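Local coordinates for protein galactonate dehydratase (Zobellia galactanivorans, PDB 5OLC) that is an enolase-superfamily enzyme that combines a mandelate racemase-type N-terminal domain with a TIM-barrel-like C-terminal domain, at residues 124-134 and 315-323; 163-171 and 354-362. All coordinates share one frame; numbering follows the deposited sequence.

Interaction 1: residues 124-134 and 315-323; sequences PVSVLLGGVKN and AVHLVANLD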
loop_
_atom_site.group_PDB
_atom_site.type_symbol
_atom_site.label_atom_id
_atom_site.label_comp_id
_atom_site.label_asym_id
_atom_site.label_seq_id
_atom_site.Cartn_x
_atom_site.Cartn_y
_atom_site.Cartn_z
ATOM N N PRO A 124 45.038 11.483 7.228
ATOM C CA PRO A 124 44.508 10.310 6.505
ATOM C C PRO A 124 43.066 10.571 6.018
ATOM O O PRO A 124 42.437 11.555 6.447
ATOM C CB PRO A 124 44.597 9.175 7.534
ATOM C CG PRO A 124 44.579 9.849 8.838
ATOM C CD PRO A 124 45.236 11.188 8.659
ATOM N N VAL A 125 42.557 9.732 5.090
ATOM C CA VAL A 125 41.208 9.875 4.521
ATOM C C VAL A 125 40.117 9.664 5.594
ATOM O O VAL A 125 39.145 10.428 5.610
ATOM C CB VAL A 125 40.992 8.998 3.254
ATOM C CG1 VAL A 125 39.565 9.110 2.723
ATOM C CG2 VAL A 125 41.992 9.367 2.159
ATOM N N SER A 126 40.279 8.654 6.499
ATOM C CA SER A 126 39.292 8.362 7.551
ATOM C C SER A 126 39.009 9.563 8.439
ATOM O O SER A 126 37.843 9.874 8.684
ATOM C CB SER A 126 39.670 7.130 8.375
ATOM O OG SER A 126 41.059 6.874 8.500
ATOM N N VAL A 127 40.063 10.280 8.860
ATOM C CA VAL A 127 39.947 11.488 9.676
ATOM C C VAL A 127 39.260 12.596 8.860
ATOM O O VAL A 127 38.445 13.361 9.394
ATOM C CB VAL A 127 41.340 11.891 10.227
ATOM C CG1 VAL A 127 41.378 13.341 10.724
ATOM C CG2 VAL A 127 41.770 10.927 11.327
ATOM N N LEU A 128 39.557 12.635 7.557
ATOM C CA LEU A 128 38.985 13.621 6.646
ATOM C C LEU A 128 37.541 13.302 6.199
ATOM O O LEU A 128 36.883 14.175 5.600
ATOM C CB LEU A 128 39.914 13.834 5.444
ATOM C CG LEU A 128 40.962 14.896 5.630
ATOM C CD1 LEU A 128 41.965 14.823 4.556
ATOM C CD2 LEU A 128 40.340 16.260 5.622
ATOM N N LEU A 129 37.061 12.056 6.483
ATOM C CA LEU A 129 35.685 11.614 6.188
ATOM C C LEU A 129 34.788 11.971 7.402
ATOM O O LEU A 129 33.554 11.906 7.324
ATOM C CB LEU A 129 35.593 10.087 5.896
ATOM C CG LEU A 129 36.019 9.526 4.527
ATOM C CD1 LEU A 129 36.116 7.994 4.577
ATOM C CD2 LEU A 129 35.085 9.972 3.397
ATOM N N GLY A 130 35.431 12.312 8.522
ATOM C CA GLY A 130 34.742 12.676 9.754
ATOM C C GLY A 130 35.409 12.216 11.033
ATOM O O GLY A 130 35.175 12.810 12.088
ATOM N N GLY A 131 36.212 11.157 10.950
ATOM C CA GLY A 131 36.899 10.627 12.121
ATOM C C GLY A 131 37.050 9.125 12.152
ATOM O O GLY A 131 36.183 8.400 11.670
ATOM N N VAL A 132 38.177 8.648 12.699
ATOM C CA VAL A 132 38.464 7.218 12.858
ATOM C C VAL A 132 37.582 6.698 14.001
ATOM O O VAL A 132 37.772 7.087 15.172
ATOM C CB VAL A 132 39.968 6.916 13.097
ATOM C CG1 VAL A 132 40.189 5.459 13.479
ATOM C CG2 VAL A 132 40.799 7.274 11.874
ATOM N N LYS A 133 36.573 5.894 13.641
ATOM C CA LYS A 133 35.640 5.320 14.602
ATOM C C LYS A 133 36.177 3.977 15.060
ATOM O O LYS A 133 35.969 3.592 16.217
ATOM C CB LYS A 133 34.258 5.142 13.964
ATOM C CG LYS A 133 33.327 6.307 14.186
ATOM C CD LYS A 133 33.475 7.398 13.162
ATOM C CE LYS A 133 32.236 8.241 13.073
ATOM N NZ LYS A 133 32.126 8.886 11.747
ATOM N N ASN A 134 36.884 3.276 14.142
ATOM C CA ASN A 134 37.470 1.955 14.339
ATOM C C ASN A 134 38.945 1.968 13.891
ATOM O O ASN A 134 39.220 1.905 12.681
ATOM C CB ASN A 134 36.676 0.903 13.552
ATOM C CG ASN A 134 35.172 1.049 13.614
ATOM O OD1 ASN A 134 34.498 1.147 12.582
ATOM N ND2 ASN A 134 34.612 1.052 14.821
ATOM N N ALA A 315 38.629 1.366 1.185
ATOM C CA ALA A 315 37.787 0.596 2.105
ATOM C C ALA A 315 38.330 0.669 3.517
ATOM O O ALA A 315 37.542 0.858 4.431
ATOM C CB ALA A 315 37.664 -0.843 1.658
ATOM N N VAL A 316 39.659 0.586 3.704
ATOM C CA VAL A 316 40.275 0.700 5.041
ATOM C C VAL A 316 39.799 2.004 5.678
ATOM O O VAL A 316 39.285 1.995 6.795
ATOM C CB VAL A 316 41.833 0.650 5.047
ATOM C CG1 VAL A 316 42.363 0.608 6.472
ATOM C CG2 VAL A 316 42.378 -0.519 4.240
ATOM N N HIS A 317 39.931 3.106 4.934
ATOM C CA HIS A 317 39.538 4.426 5.384
ATOM C C HIS A 317 38.032 4.589 5.497
ATOM O O HIS A 317 37.589 5.316 6.376
ATOM C CB HIS A 317 40.191 5.503 4.522
ATOM C CG HIS A 317 41.656 5.610 4.811
ATOM N ND1 HIS A 317 42.144 6.546 5.707
ATOM C CD2 HIS A 317 42.677 4.808 4.422
ATOM C CE1 HIS A 317 43.452 6.326 5.783
ATOM N NE2 HIS A 317 43.819 5.290 5.028
ATOM N N LEU A 318 37.235 3.871 4.680
ATOM C CA LEU A 318 35.775 3.980 4.812
ATOM C C LEU A 318 35.244 3.223 6.034
ATOM O O LEU A 318 34.507 3.837 6.814
ATOM C CB LEU A 318 35.012 3.610 3.544
ATOM C CG LEU A 318 33.537 3.999 3.599
ATOM C CD1 LEU A 318 33.189 5.079 2.590
ATOM C CD2 LEU A 318 32.649 2.771 3.512
ATOM N N VAL A 319 35.630 1.930 6.237
ATOM C CA VAL A 319 35.147 1.172 7.408
ATOM C C VAL A 319 35.696 1.801 8.728
ATOM O O VAL A 319 35.026 1.723 9.764
ATOM C CB VAL A 319 35.283 -0.384 7.359
ATOM C CG1 VAL A 319 35.415 -0.916 5.933
ATOM C CG2 VAL A 319 36.381 -0.918 8.262
ATOM N N ALA A 320 36.858 2.488 8.666
ATOM C CA ALA A 320 37.392 3.191 9.827
ATOM C C ALA A 320 36.376 4.263 10.251
ATOM O O ALA A 320 36.007 4.292 11.417
ATOM C CB ALA A 320 38.738 3.823 9.504
ATOM N N ASN A 321 35.856 5.063 9.291
ATOM C CA ASN A 321 34.882 6.140 9.483
ATOM C C ASN A 321 33.442 5.639 9.692
ATOM O O ASN A 321 32.589 6.400 10.161
ATOM C CB ASN A 321 34.937 7.092 8.305
ATOM C CG ASN A 321 34.229 8.393 8.543
ATOM O OD1 ASN A 321 34.801 9.362 9.060
ATOM N ND2 ASN A 321 32.967 8.431 8.182
ATOM N N LEU A 322 33.161 4.372 9.336
ATOM C CA LEU A 322 31.840 3.736 9.522
ATOM C C LEU A 322 31.592 3.514 11.013
ATOM O O LEU A 322 32.556 3.309 11.752
ATOM C CB LEU A 322 31.839 2.381 8.791
ATOM C CG LEU A 322 30.827 2.102 7.690
ATOM C CD1 LEU A 322 30.657 3.278 6.739
ATOM C CD2 LEU A 322 31.245 0.897 6.895
ATOM N N ASP A 323 30.303 3.543 11.443
ATOM C CA ASP A 323 29.855 3.336 12.836
ATOM C C ASP A 323 28.669 2.356 12.926
ATOM O O ASP A 323 28.382 1.802 13.992
ATOM C CB ASP A 323 29.521 4.679 13.533
ATOM C CG ASP A 323 28.791 5.712 12.681
ATOM O OD1 ASP A 323 27.954 5.309 11.844
ATOM O OD2 ASP A 323 29.065 6.922 12.848
#

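Interaction 2: residues 163-171 and 354-362; sequences YKSQGFKAT and IKLENGHLE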
loop_
_atom_site.group_PDB
_atom_site.type_symbol
_atom_site.label_atom_id
_atom_site.label_comp_id
_atom_site.label_asym_id
_atom_site.label_seq_id
_atom_site.Cartn_x
_atom_site.Cartn_y
_atom_site.Cartn_z
ATOM N N TYR A 163 44.300 -19.755 5.803
ATOM C CA TYR A 163 43.686 -18.522 6.298
ATOM C C TYR A 163 43.491 -18.538 7.812
ATOM O O TYR A 163 43.816 -17.543 8.463
ATOM C CB TYR A 163 42.371 -18.215 5.576
ATOM C CG TYR A 163 42.487 -17.994 4.084
ATOM C CD1 TYR A 163 43.602 -17.370 3.534
ATOM C CD2 TYR A 163 41.439 -18.323 3.229
ATOM C CE1 TYR A 163 43.703 -17.145 2.163
ATOM C CE2 TYR A 163 41.518 -18.079 1.857
ATOM C CZ TYR A 163 42.652 -17.488 1.330
ATOM O OH TYR A 163 42.737 -17.259 -0.019
ATOM N N LYS A 164 42.997 -19.670 8.378
ATOM C CA LYS A 164 42.802 -19.840 9.829
ATOM C C LYS A 164 44.155 -19.710 10.549
ATOM O O LYS A 164 44.232 -19.037 11.577
ATOM C CB LYS A 164 42.137 -21.192 10.147
ATOM C CG LYS A 164 41.592 -21.266 11.565
ATOM C CD LYS A 164 41.101 -22.658 11.940
ATOM C CE LYS A 164 40.818 -22.785 13.425
ATOM N NZ LYS A 164 39.538 -22.128 13.832
ATOM N N SER A 165 45.218 -20.319 9.963
ATOM C CA SER A 165 46.603 -20.291 10.448
ATOM C C SER A 165 47.194 -18.882 10.362
ATOM O O SER A 165 47.982 -18.495 11.227
ATOM C CB SER A 165 47.464 -21.254 9.642
ATOM O OG SER A 165 46.921 -22.563 9.681
ATOM N N GLN A 166 46.790 -18.114 9.331
ATOM C CA GLN A 166 47.220 -16.729 9.098
ATOM C C GLN A 166 46.569 -15.712 10.063
ATOM O O GLN A 166 46.862 -14.513 9.981
ATOM C CB GLN A 166 47.002 -16.326 7.629
ATOM C CG GLN A 166 48.087 -16.837 6.703
ATOM C CD GLN A 166 48.030 -16.187 5.348
ATOM O OE1 GLN A 166 47.460 -16.727 4.398
ATOM N NE2 GLN A 166 48.661 -15.031 5.215
ATOM N N GLY A 167 45.705 -16.205 10.956
ATOM C CA GLY A 167 45.027 -15.404 11.974
ATOM C C GLY A 167 43.603 -14.958 11.678
ATOM O O GLY A 167 42.908 -14.522 12.600
ATOM N N PHE A 168 43.156 -15.044 10.397
ATOM C CA PHE A 168 41.825 -14.625 9.948
ATOM C C PHE A 168 40.691 -15.167 10.802
ATOM O O PHE A 168 40.715 -16.332 11.199
ATOM C CB PHE A 168 41.595 -14.954 8.471
ATOM C CG PHE A 168 42.405 -14.112 7.520
ATOM C CD1 PHE A 168 41.928 -12.884 7.067
ATOM C CD2 PHE A 168 43.637 -14.547 7.063
ATOM C CE1 PHE A 168 42.680 -12.099 6.184
ATOM C CE2 PHE A 168 44.386 -13.769 6.175
ATOM C CZ PHE A 168 43.902 -12.550 5.741
ATOM N N LYS A 169 39.726 -14.291 11.120
ATOM C CA LYS A 169 38.569 -14.582 11.970
ATOM C C LYS A 169 37.343 -15.003 11.152
ATOM O O LYS A 169 36.388 -15.569 11.700
ATOM C CB LYS A 169 38.235 -13.364 12.864
ATOM C CG LYS A 169 39.432 -12.706 13.582
ATOM C CD LYS A 169 39.957 -13.495 14.798
ATOM C CE LYS A 169 41.077 -12.786 15.529
ATOM N NZ LYS A 169 42.392 -12.901 14.833
ATOM N N ALA A 170 37.381 -14.731 9.835
ATOM C CA ALA A 170 36.312 -15.033 8.886
ATOM C C ALA A 170 36.842 -15.297 7.482
ATOM O O ALA A 170 37.882 -14.748 7.102
ATOM C CB ALA A 170 35.328 -13.876 8.843
ATOM N N THR A 171 36.109 -16.114 6.702
ATOM C CA THR A 171 36.475 -16.423 5.318
ATOM C C THR A 171 35.244 -16.520 4.408
ATOM O O THR A 171 34.235 -17.110 4.799
ATOM C CB THR A 171 37.408 -17.654 5.221
ATOM O OG1 THR A 171 37.827 -17.830 3.867
ATOM C CG2 THR A 171 36.784 -18.943 5.767
ATOM N N ILE A 354 49.836 -0.042 5.239
ATOM C CA ILE A 354 48.961 -0.728 6.201
ATOM C C ILE A 354 49.586 -2.052 6.736
ATOM O O ILE A 354 50.359 -2.715 6.038
ATOM C CB ILE A 354 47.501 -0.898 5.640
ATOM C CG1 ILE A 354 47.328 -2.149 4.770
ATOM C CG2 ILE A 354 47.019 0.364 4.888
ATOM C CD1 ILE A 354 45.898 -2.580 4.597
ATOM N N LYS A 355 49.264 -2.390 7.997
ATOM C CA LYS A 355 49.792 -3.554 8.703
ATOM C C LYS A 355 48.720 -4.562 9.112
ATOM O O LYS A 355 47.715 -4.186 9.714
ATOM C CB LYS A 355 50.569 -3.098 9.947
ATOM N N LEU A 356 48.965 -5.853 8.825
ATOM C CA LEU A 356 48.055 -6.945 9.180
ATOM C C LEU A 356 48.777 -8.067 9.915
ATOM O O LEU A 356 49.627 -8.741 9.328
ATOM C CB LEU A 356 47.315 -7.501 7.947
ATOM C CG LEU A 356 46.271 -8.586 8.247
ATOM C CD1 LEU A 356 44.959 -8.276 7.591
ATOM C CD2 LEU A 356 46.769 -9.980 7.862
ATOM N N GLU A 357 48.390 -8.309 11.171
ATOM C CA GLU A 357 48.962 -9.380 11.981
ATOM C C GLU A 357 47.901 -10.033 12.867
ATOM O O GLU A 357 47.265 -9.369 13.691
ATOM C CB GLU A 357 50.191 -8.899 12.778
ATOM C CG GLU A 357 51.516 -9.297 12.144
ATOM C CD GLU A 357 52.571 -8.209 12.045
ATOM O OE1 GLU A 357 53.010 -7.920 10.907
ATOM O OE2 GLU A 357 52.970 -7.659 13.098
ATOM N N ASN A 358 47.707 -11.344 12.661
ATOM C CA ASN A 358 46.747 -12.214 13.346
ATOM C C ASN A 358 45.292 -11.716 13.189
ATOM O O ASN A 358 44.639 -11.318 14.158
ATOM C CB ASN A 358 47.130 -12.485 14.811
ATOM C CG ASN A 358 46.576 -13.803 15.311
ATOM O OD1 ASN A 358 47.133 -14.879 15.055
ATOM N ND2 ASN A 358 45.440 -13.753 15.995
ATOM N N GLY A 359 44.827 -11.736 11.939
ATOM C CA GLY A 359 43.475 -11.360 11.537
ATOM C C GLY A 359 43.092 -9.900 11.669
ATOM O O GLY A 359 42.061 -9.496 11.123
ATOM N N HIS A 360 43.890 -9.104 12.400
ATOM C CA HIS A 360 43.595 -7.693 12.621
ATOM C C HIS A 360 44.428 -6.779 11.750
ATOM O O HIS A 360 45.650 -6.920 11.681
ATOM C CB HIS A 360 43.708 -7.297 14.111
ATOM C CG HIS A 360 42.798 -8.052 15.044
ATOM N ND1 HIS A 360 41.516 -8.437 14.667
ATOM C CD2 HIS A 360 43.006 -8.440 16.326
ATOM C CE1 HIS A 360 41.004 -9.065 15.716
ATOM N NE2 HIS A 360 41.861 -9.089 16.737
ATOM N N LEU A 361 43.741 -5.841 11.085
ATOM C CA LEU A 361 44.267 -4.813 10.194
ATOM C C LEU A 361 44.248 -3.507 10.969
ATOM O O LEU A 361 43.335 -3.287 11.761
ATOM C CB LEU A 361 43.368 -4.707 8.956
ATOM C CG LEU A 361 43.973 -4.054 7.736
ATOM C CD1 LEU A 361 43.776 -4.902 6.531
ATOM C CD2 LEU A 361 43.389 -2.698 7.517
ATOM N N GLU A 362 45.262 -2.656 10.762
ATOM C CA GLU A 362 45.392 -1.397 11.483
ATOM C C GLU A 362 45.362 -0.232 10.523
ATOM O O GLU A 362 46.205 -0.138 9.623
ATOM C CB GLU A 362 46.688 -1.408 12.297
ATOM C CG GLU A 362 46.838 -0.308 13.336
ATOM C CD GLU A 362 48.150 -0.427 14.094
ATOM O OE1 GLU A 362 48.356 -1.458 14.782
ATOM O OE2 GLU A 362 49.006 0.476 13.934
HETATM O O HOH W 1 39.797 -11.450 10.503
#

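Interaction 1: residues 124-134 and 315-323
His317 takes a backbone bond from Ser126 on its ring: Ser126 N donates to His317 ND1 at 2.9 Å, with 152° at the hydrogen and the donor only 8° out of the ring plane. CG lies anti to the carbonyl carbon (chi1 -72°), which swings the ring toward 124-134, and its rotation about CB-CG presents ND1 to Ser126 N. Across the ring, NE2 makes a weak bond to Leu369 O.

A second polar group gathers at the C-terminal end of helix 309-321. Ala320 O accepts two backbone donors, Asn134 N at 3.0 Å on a lone pair and Lys133 N at 2.8 Å from above the carbonyl plane. Lys133, bent at chi2, runs alongside Asn321 and brings NZ to 3.0 Å from Asn321 O, in the carbonyl plane. The same NZ forms a salt bridge with Glu83 of the second subunit and a long one, 3.8 Å, with Asp323 OD2; Gln295 holds the other carboxylate oxygen of Asp323.

Van der Waals contacts accompany these bonds. Pro124 CB meets the ring edge of His317 at CE1, Ser126 CB lies 3.6 Å from Ala320 CB, and Leu129 CD1 comes within 3.5 Å of His317 O. Separately, the Asn321 amide sits against the Schellman turn at Gly130, and Asn321 CA makes a CA-H...O contact with Gly131 O at 3.4 Å.

ND1 thus serves as acceptor, consistent with a proton on NE2, while the carbonyls of Ala320 and Asn321 accept donors from 124-134, which ties the helix end to the subunit interface.

Interaction 2: residues 163-171 and 354-362
Lys169 NZ is gripped by two carbonyls, donating to Gly167 O in its own loop and to Asn358 O in the facing hairpin, each at 2.8 Å. The hairpin is a tight antiparallel one: strands 350-357 and 360-362 are joined by a type I' turn from Glu357 to His360, and its tip meets the loop linking helix 154-165 to strand 170-174 of the barrel. The two acceptors are approached differently. At Gly167 O the donor is tilted 19° from the carbonyl plane, whereas at Asn358 O it stands 55° above it.

Bends at chi2 (-76°) and chi4 carry the lysine back over its own backbone. Its end also covers one face of His360, NZ lying 4.1 Å above that ring, offset toward the rim, and CE coming within 3.7 Å of His360 CE1. Both side chains also touch Glu138 of strand 136-142.

Gly167, where a Schellman motif ends the helix, lets the backbones close up: Gly359 CA makes a CA-H...O contact of 3.4 Å with Gly167 O. A water bridges the two backbones, accepting from Lys169 N at 2.9 Å and donating to Gly359 O at 3.1 Å.

Overall arrangement
The segments alternate along the chain, 124-134, 163-171, 315-323, 354-362, so the two contacts cross in sequence. The centres of interactions 1 and 2 lie 20 Å apart, yet they touch directly. Val316 of helix 309-321 packs with CG1 3.6 Å from Leu361 CD2 and with CG2 4.1 Å from Ile354 CD1, joining the helix of interaction 1 to the hairpin of interaction 2. Strand 136-142 is a second link: it follows 124-134 in the chain, runs antiparallel to 360-362 and parallel to 170-174. Interaction 1 reaches the second subunit, whereas interaction 2 is touched by no other protein chain of the assembly.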